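Local coordinates for PnpC (Pseudomonas putida, PDB 3N9T), which probably cleaves the ring of hydroxyquinol between its neighbouring hydroxyls, as an iron(III)-dependent intradiol dioxygenase, and binds phospholipid between its two subunits, at residues E55-R58 with F59-T63; E74-L77 with L78-L82. All coordinates share one frame; numbering follows the deposited sequence.

Contact 1 of 2, residues E55-R58 with F59-T63. With HGX (1-heptadecanoyl-2-tridecanoyl-3-glycerol-phosphonyl choline), chain B.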
loop_
_atom_site.group_PDB
_atom_site.type_symbol
_atom_site.label_atom_id
_atom_site.label_comp_id
_atom_site.label_asym_id
_atom_site.label_seq_id
_atom_site.Cartn_x
_atom_site.Cartn_y
_atom_site.Cartn_z
ATOM N N GLU A 55 -8.484 -9.425 -0.852
ATOM C CA GLU A 55 -8.960 -8.278 -1.686
ATOM C C GLU A 55 -7.929 -7.128 -1.727
ATOM O O GLU A 55 -7.568 -6.667 -2.785
ATOM C CB GLU A 55 -10.362 -7.777 -1.244
ATOM C CG GLU A 55 -10.840 -6.549 -2.010
ATOM C CD GLU A 55 -10.906 -6.746 -3.567
ATOM O OE1 GLU A 55 -11.225 -7.846 -4.024
ATOM O OE2 GLU A 55 -10.662 -5.787 -4.337
ATOM N N GLY A 56 -7.406 -6.726 -0.555
ATOM C CA GLY A 56 -6.361 -5.691 -0.471
ATOM C C GLY A 56 -5.177 -6.101 -1.295
ATOM O O GLY A 56 -4.618 -5.289 -2.018
ATOM N N ILE A 57 -4.767 -7.373 -1.188
ATOM C CA ILE A 57 -3.635 -7.874 -2.010
ATOM C C ILE A 57 -3.968 -7.783 -3.522
ATOM O O ILE A 57 -3.172 -7.272 -4.307
ATOM C CB ILE A 57 -3.225 -9.363 -1.631
ATOM C CG1 ILE A 57 -2.566 -9.437 -0.210
ATOM C CG2 ILE A 57 -2.324 -9.917 -2.665
ATOM C CD1 ILE A 57 -1.152 -8.782 -0.140
ATOM N N ARG A 58 -5.138 -8.262 -3.921
ATOM C CA ARG A 58 -5.495 -8.221 -5.384
ATOM C C ARG A 58 -5.541 -6.728 -5.843
ATOM O O ARG A 58 -5.051 -6.365 -6.929
ATOM C CB ARG A 58 -6.891 -8.865 -5.609
ATOM C CG ARG A 58 -6.901 -10.399 -5.403
ATOM C CD ARG A 58 -8.311 -11.097 -5.654
ATOM N NE ARG A 58 -9.477 -10.379 -5.075
ATOM C CZ ARG A 58 -10.232 -10.873 -4.081
ATOM N NH1 ARG A 58 -9.937 -12.069 -3.558
ATOM N NH2 ARG A 58 -11.273 -10.223 -3.625
ATOM N N PHE A 59 -6.180 -5.871 -5.031
ATOM C CA PHE A 59 -6.259 -4.449 -5.356
ATOM C C PHE A 59 -4.911 -3.737 -5.529
ATOM O O PHE A 59 -4.718 -2.982 -6.497
ATOM C CB PHE A 59 -7.119 -3.697 -4.321
ATOM C CG PHE A 59 -7.431 -2.278 -4.733
ATOM C CD1 PHE A 59 -6.555 -1.255 -4.425
ATOM C CD2 PHE A 59 -8.645 -1.979 -5.415
ATOM C CE1 PHE A 59 -6.839 0.079 -4.828
ATOM C CE2 PHE A 59 -8.920 -0.678 -5.825
ATOM C CZ PHE A 59 -8.040 0.357 -5.513
ATOM N N LEU A 60 -4.000 -3.906 -4.565
ATOM C CA LEU A 60 -2.657 -3.308 -4.642
ATOM C C LEU A 60 -1.919 -3.799 -5.840
ATOM O O LEU A 60 -1.130 -3.060 -6.452
ATOM C CB LEU A 60 -1.830 -3.671 -3.394
ATOM C CG LEU A 60 -2.332 -2.898 -2.163
ATOM C CD1 LEU A 60 -1.652 -3.380 -0.842
ATOM C CD2 LEU A 60 -2.169 -1.458 -2.332
ATOM N N THR A 61 -2.102 -5.089 -6.121
ATOM C CA THR A 61 -1.354 -5.701 -7.199
ATOM C C THR A 61 -1.828 -5.028 -8.518
ATOM O O THR A 61 -1.011 -4.550 -9.335
ATOM C CB THR A 61 -1.514 -7.241 -7.186
ATOM O OG1 THR A 61 -1.004 -7.776 -5.943
ATOM C CG2 THR A 61 -0.647 -7.932 -8.304
ATOM N N ALA A 62 -3.140 -5.035 -8.706
ATOM C CA ALA A 62 -3.804 -4.462 -9.863
ATOM C C ALA A 62 -3.446 -2.995 -9.970
ATOM O O ALA A 62 -3.167 -2.560 -11.037
ATOM C CB ALA A 62 -5.349 -4.684 -9.779
ATOM N N THR A 63 -3.331 -2.252 -8.866
ATOM C CA THR A 63 -2.946 -0.842 -8.934
ATOM C C THR A 63 -1.511 -0.683 -9.476
ATOM O O THR A 63 -1.252 0.110 -10.396
ATOM C CB THR A 63 -3.070 -0.163 -7.538
ATOM O OG1 THR A 63 -4.444 -0.227 -7.162
ATOM C CG2 THR A 63 -2.541 1.331 -7.591
HETATM O O11 HGX B . -15.374 -5.085 1.027
HETATM C C11 HGX B . -14.458 -5.421 0.343
HETATM C C12 HGX B . -13.152 -5.719 1.004
HETATM C C13 HGX B . -12.302 -4.474 1.057
HETATM C C14 HGX B . -10.960 -4.966 1.527
HETATM C C15 HGX B . -10.010 -3.846 1.685
HETATM C C16 HGX B . -8.800 -4.358 2.400
HETATM C C17 HGX B . -7.687 -3.356 2.228
HETATM C C18 HGX B . -6.652 -3.649 3.296
HETATM C C19 HGX B . -5.252 -3.424 2.769
HETATM C C20 HGX B . -4.356 -4.453 3.463
HETATM C C21 HGX B . -4.281 -5.782 2.705
HETATM C C22 HGX B . -2.880 -6.377 2.539
HETATM C C23 HGX B . -1.729 -5.494 3.035
HETATM O O3 HGX B . -14.657 -5.530 -1.079
HETATM C C3 HGX B . -15.853 -5.067 -1.700
HETATM C C2 HGX B . -15.637 -3.830 -2.561
HETATM C C1 HGX B . -16.888 -3.641 -3.371
HETATM O O3P HGX B . -17.877 -3.180 -2.465
HETATM O O2 HGX B . -14.581 -3.972 -3.507
HETATM C C31 HGX B . -13.535 -2.944 -3.430
HETATM O O31 HGX B . -13.355 -2.183 -4.350
HETATM C C32 HGX B . -12.568 -2.758 -2.330
HETATM C C33 HGX B . -11.616 -1.687 -2.873
HETATM C C34 HGX B . -10.281 -1.868 -2.202
HETATM C C35 HGX B . -9.683 -0.587 -1.678
HETATM C C36 HGX B . -8.334 -0.923 -1.151
HETATM C C37 HGX B . -7.521 0.357 -1.176
HETATM C C38 HGX B . -6.267 0.037 -0.414
HETATM C C39 HGX B . -5.140 0.961 -0.829
HETATM C C40 HGX B . -4.432 1.584 0.364
HETATM C C42 HGX B . -3.250 0.758 0.876
HETATM C C43 HGX B . -1.887 1.461 0.735
HETATM C C44 HGX B . -1.949 2.991 0.741
HETATM C C45 HGX B . -1.283 3.535 -0.520
HETATM C C46 HGX B . -1.832 4.897 -0.990
HETATM C C47 HGX B . -0.693 5.898 -1.139
HETATM C C48 HGX B . -0.054 5.577 -2.474
HETATM O O1 HGX B . -19.561 -4.141 -4.051
HETATM P P1 HGX B . -19.337 -3.833 -2.567
HETATM O O4 HGX B . -19.359 -4.952 -1.541
HETATM O O5 HGX B . -20.325 -2.611 -2.117
HETATM C C4 HGX B . -21.759 -2.778 -2.156
HETATM C C5 HGX B . -22.435 -1.854 -3.181
HETATM N N1 HGX B . -22.704 -2.404 -4.543
HETATM C C6 HGX B . -23.928 -1.761 -5.063
HETATM C C7 HGX B . -22.901 -3.876 -4.585
HETATM C C8 HGX B . -21.591 -2.026 -5.437
#
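Both Glu55 and Phe59, one helical turn apart, hold CG opposite the backbone nitrogen (chi1 176° and -170°), which sends carboxylate and ring out on the same flank of the helix toward the bound phospholipid HGX. The Glu55 chain then bends at chi2, bringing OE2 to the edge of the Phe59 ring, near its plane and 4.1 Å from Phe59 CB, with carboxylate and ring turned 60° to each other. One face of the ring is given over to an acyl chain of HGX: C35 lies over its centre, 4.0 Å above the plane, and C34 comes to 3.6 Å from Phe59 CD2. A leucine here has no flat ring to offer, and the acyl chain from C33 to C37 would probably be less closely supported. The other acyl chain follows the aliphatic part of Glu55, then passes Gly56, whose CA lies 3.8 Å from HGX C21; a CB at that position would clash with the lipid. Ile57 CD1 continues the apolar path beside C22. Farther out, Arg58 doubles back at chi3, and its NH2 is modelled in a salt bridge with Glu55 OE1, so short that its exact geometry is doubtful. Beneath the side chains, Phe59 N donates to Glu55 O at 2.8 Å in a nearly straight bond, and Leu60, Thr61 and Ala62 repeat the i to i+4 pairing, the Thr61 bond more bent. Thr61 OG1 lies 2.8 Å from Ile57 O, but Gln73 OE1 of the second subunit, to which it is hydrogen-bonded, competes for its single proton. The backbone pattern is that of a regular alpha-helix, here helix 50-65, which contributes one wall of the phospholipid tunnel in the helical N-terminal region of this intradiol dioxygenase.

Contact 2 of 2, residues E74-L77 with L78-L82. With HGX (1-heptadecanoyl-2-tridecanoyl-3-glycerol-phosphonyl choline), chain B.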
loop_
_atom_site.group_PDB
_atom_site.type_symbol
_atom_site.label_atom_id
_atom_site.label_comp_id
_atom_site.label_asym_id
_atom_site.label_seq_id
_atom_site.Cartn_x
_atom_site.Cartn_y
_atom_site.Cartn_z
ATOM N N GLU A 74 -1.207 4.833 -11.484
ATOM C CA GLU A 74 -2.417 4.524 -10.714
ATOM C C GLU A 74 -2.115 4.666 -9.213
ATOM O O GLU A 74 -3.020 4.956 -8.419
ATOM C CB GLU A 74 -2.935 3.103 -11.014
ATOM C CG GLU A 74 -4.403 2.839 -10.470
ATOM C CD GLU A 74 -5.526 3.509 -11.284
ATOM O OE1 GLU A 74 -5.192 4.346 -12.138
ATOM O OE2 GLU A 74 -6.731 3.214 -11.082
ATOM N N PHE A 75 -0.870 4.389 -8.804
ATOM C CA PHE A 75 -0.542 4.592 -7.359
ATOM C C PHE A 75 -0.661 6.066 -6.947
ATOM O O PHE A 75 -1.110 6.362 -5.835
ATOM C CB PHE A 75 0.804 3.982 -6.872
ATOM C CG PHE A 75 0.612 2.601 -6.266
ATOM C CD1 PHE A 75 1.049 1.476 -6.947
ATOM C CD2 PHE A 75 -0.123 2.425 -5.044
ATOM C CE1 PHE A 75 0.764 0.174 -6.476
ATOM C CE2 PHE A 75 -0.366 1.139 -4.541
ATOM C CZ PHE A 75 0.062 -0.001 -5.246
ATOM N N ILE A 76 -0.199 6.981 -7.814
ATOM C CA ILE A 76 -0.349 8.411 -7.546
ATOM C C ILE A 76 -1.838 8.750 -7.507
ATOM O O ILE A 76 -2.309 9.441 -6.604
ATOM C CB ILE A 76 0.384 9.250 -8.586
ATOM C CG1 ILE A 76 1.899 8.995 -8.462
ATOM C CG2 ILE A 76 0.022 10.775 -8.436
ATOM C CD1 ILE A 76 2.801 9.943 -9.324
ATOM N N LEU A 77 -2.589 8.245 -8.476
ATOM C CA LEU A 77 -4.029 8.480 -8.464
ATOM C C LEU A 77 -4.674 7.952 -7.199
ATOM O O LEU A 77 -5.586 8.578 -6.680
ATOM C CB LEU A 77 -4.672 7.838 -9.722
ATOM C CG LEU A 77 -6.090 8.275 -9.989
ATOM C CD1 LEU A 77 -6.161 9.807 -10.155
ATOM C CD2 LEU A 77 -6.405 7.644 -11.379
ATOM N N LEU A 78 -4.225 6.790 -6.698
ATOM C CA LEU A 78 -4.742 6.268 -5.404
ATOM C C LEU A 78 -4.372 7.174 -4.246
ATOM O O LEU A 78 -5.247 7.500 -3.400
ATOM C CB LEU A 78 -4.190 4.830 -5.155
ATOM C CG LEU A 78 -4.663 4.059 -3.926
ATOM C CD1 LEU A 78 -6.226 3.896 -3.925
ATOM C CD2 LEU A 78 -3.940 2.691 -3.860
ATOM N N SER A 79 -3.092 7.590 -4.212
ATOM C CA SER A 79 -2.617 8.617 -3.217
ATOM C C SER A 79 -3.481 9.871 -3.283
ATOM O O SER A 79 -3.934 10.390 -2.234
ATOM C CB SER A 79 -1.137 9.039 -3.499
ATOM O OG SER A 79 -0.732 10.049 -2.568
ATOM N N ASP A 80 -3.811 10.298 -4.514
ATOM C CA ASP A 80 -4.605 11.550 -4.671
ATOM C C ASP A 80 -6.006 11.370 -4.121
ATOM O O ASP A 80 -6.456 12.200 -3.361
ATOM C CB ASP A 80 -4.741 11.955 -6.137
ATOM C CG ASP A 80 -3.402 12.348 -6.808
ATOM O OD1 ASP A 80 -2.407 12.706 -6.161
ATOM O OD2 ASP A 80 -3.402 12.376 -8.043
ATOM N N THR A 81 -6.691 10.280 -4.538
ATOM C CA THR A 81 -8.084 10.017 -4.166
ATOM C C THR A 81 -8.273 9.600 -2.703
ATOM O O THR A 81 -9.385 9.649 -2.187
ATOM C CB THR A 81 -8.788 8.991 -5.109
ATOM O OG1 THR A 81 -8.050 7.763 -5.129
ATOM C CG2 THR A 81 -8.866 9.571 -6.553
ATOM N N LEU A 82 -7.196 9.250 -2.030
ATOM C CA LEU A 82 -7.284 8.955 -0.597
ATOM C C LEU A 82 -6.783 10.134 0.209
ATOM O O LEU A 82 -6.707 10.065 1.457
ATOM C CB LEU A 82 -6.456 7.720 -0.224
ATOM C CG LEU A 82 -6.888 6.392 -0.834
ATOM C CD1 LEU A 82 -5.987 5.276 -0.356
ATOM C CD2 LEU A 82 -8.339 6.144 -0.354
HETATM O O11 HGX B . -15.374 -5.085 1.027
HETATM C C11 HGX B . -14.458 -5.421 0.343
HETATM C C12 HGX B . -13.152 -5.719 1.004
HETATM C C13 HGX B . -12.302 -4.474 1.057
HETATM C C14 HGX B . -10.960 -4.966 1.527
HETATM C C15 HGX B . -10.010 -3.846 1.685
HETATM C C16 HGX B . -8.800 -4.358 2.400
HETATM C C17 HGX B . -7.687 -3.356 2.228
HETATM C C18 HGX B . -6.652 -3.649 3.296
HETATM C C19 HGX B . -5.252 -3.424 2.769
HETATM C C20 HGX B . -4.356 -4.453 3.463
HETATM C C21 HGX B . -4.281 -5.782 2.705
HETATM C C22 HGX B . -2.880 -6.377 2.539
HETATM C C23 HGX B . -1.729 -5.494 3.035
HETATM O O3 HGX B . -14.657 -5.530 -1.079
HETATM C C3 HGX B . -15.853 -5.067 -1.700
HETATM C C2 HGX B . -15.637 -3.830 -2.561
HETATM C C1 HGX B . -16.888 -3.641 -3.371
HETATM O O3P HGX B . -17.877 -3.180 -2.465
HETATM O O2 HGX B . -14.581 -3.972 -3.507
HETATM C C31 HGX B . -13.535 -2.944 -3.430
HETATM O O31 HGX B . -13.355 -2.183 -4.350
HETATM C C32 HGX B . -12.568 -2.758 -2.330
HETATM C C33 HGX B . -11.616 -1.687 -2.873
HETATM C C34 HGX B . -10.281 -1.868 -2.202
HETATM C C35 HGX B . -9.683 -0.587 -1.678
HETATM C C36 HGX B . -8.334 -0.923 -1.151
HETATM C C37 HGX B . -7.521 0.357 -1.176
HETATM C C38 HGX B . -6.267 0.037 -0.414
HETATM C C39 HGX B . -5.140 0.961 -0.829
HETATM C C40 HGX B . -4.432 1.584 0.364
HETATM C C42 HGX B . -3.250 0.758 0.876
HETATM C C43 HGX B . -1.887 1.461 0.735
HETATM C C44 HGX B . -1.949 2.991 0.741
HETATM C C45 HGX B . -1.283 3.535 -0.520
HETATM C C46 HGX B . -1.832 4.897 -0.990
HETATM C C47 HGX B . -0.693 5.898 -1.139
HETATM C C48 HGX B . -0.054 5.577 -2.474
HETATM O O1 HGX B . -19.561 -4.141 -4.051
HETATM P P1 HGX B . -19.337 -3.833 -2.567
HETATM O O4 HGX B . -19.359 -4.952 -1.541
HETATM O O5 HGX B . -20.325 -2.611 -2.117
HETATM C C4 HGX B . -21.759 -2.778 -2.156
HETATM C C5 HGX B . -22.435 -1.854 -3.181
HETATM N N1 HGX B . -22.704 -2.404 -4.543
HETATM C C6 HGX B . -23.928 -1.761 -5.063
HETATM C C7 HGX B . -22.901 -3.876 -4.585
HETATM C C8 HGX B . -21.591 -2.026 -5.437
#
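Phe75 and Leu78 lie side by side on the short alpha-helix 74-81 of the helical N-terminal region, pointing the same way, with Leu78 CD2 facing the phospholipid in its tunnel and the Phe75 ring beside the lipid's end. With CG opposite the backbone nitrogen (chi1 -176°) and chi2 at 58°, Leu78 turns its CD2 branch to within 4.0 Å of Phe75 CE2 and 3.7 Å of HGX C39. The methyl meets the aromatic ring obliquely, and so does the lipid's terminal carbon C48. That carbon lies 3.6 Å from Phe75 O and also meets Ser79 CB, so the acyl chain ends against this turn of helix. Ser79 OG is engaged elsewhere, with Ser85 and with Trp53 of the second subunit.

On another flank, Ile76 and Asp80 run alongside each other. Ile76 CG2 rests 3.8 Å from both carboxylate oxygens of Asp80, while the polar end of the aspartate is directed to Ser85 through OD1. The backbone beneath is helical, with Leu78 N, Ser79 N and Asp80 N bonding to the carbonyls of Glu74, Phe75 and Ile76. Glu74 itself pairs with Arg72 and with Val202 N, joining the start of the helix to helix 201-209.

Near the C-terminal end, Thr81 places OG1 between its backbone nitrogen and carbonyl carbon (chi1 57°). This lets OG1 and N of the one residue approach Leu77 O from opposite faces of its carbonyl plane, each at 3.0 Å.

From the N terminus, contact 1 lies wholly on helix 50-65, and contact 2 follows on helix 74-81. They stand in series, neither nested nor crossed, and because each joins consecutive turns of one helix, neither closes a loop. The chain between them returns helix 74-81 against helix 50-65, where Leu60 O and Thr63 CG2 pack on the Phe75 ring and Phe59 CE1 meets Leu78 CD1. Together the two helices line the tunnel around HGX, and both touch the second subunit. Helix 201-209 also packs on both, connecting this N-terminal helical region with the part of the chain that carries the iron site.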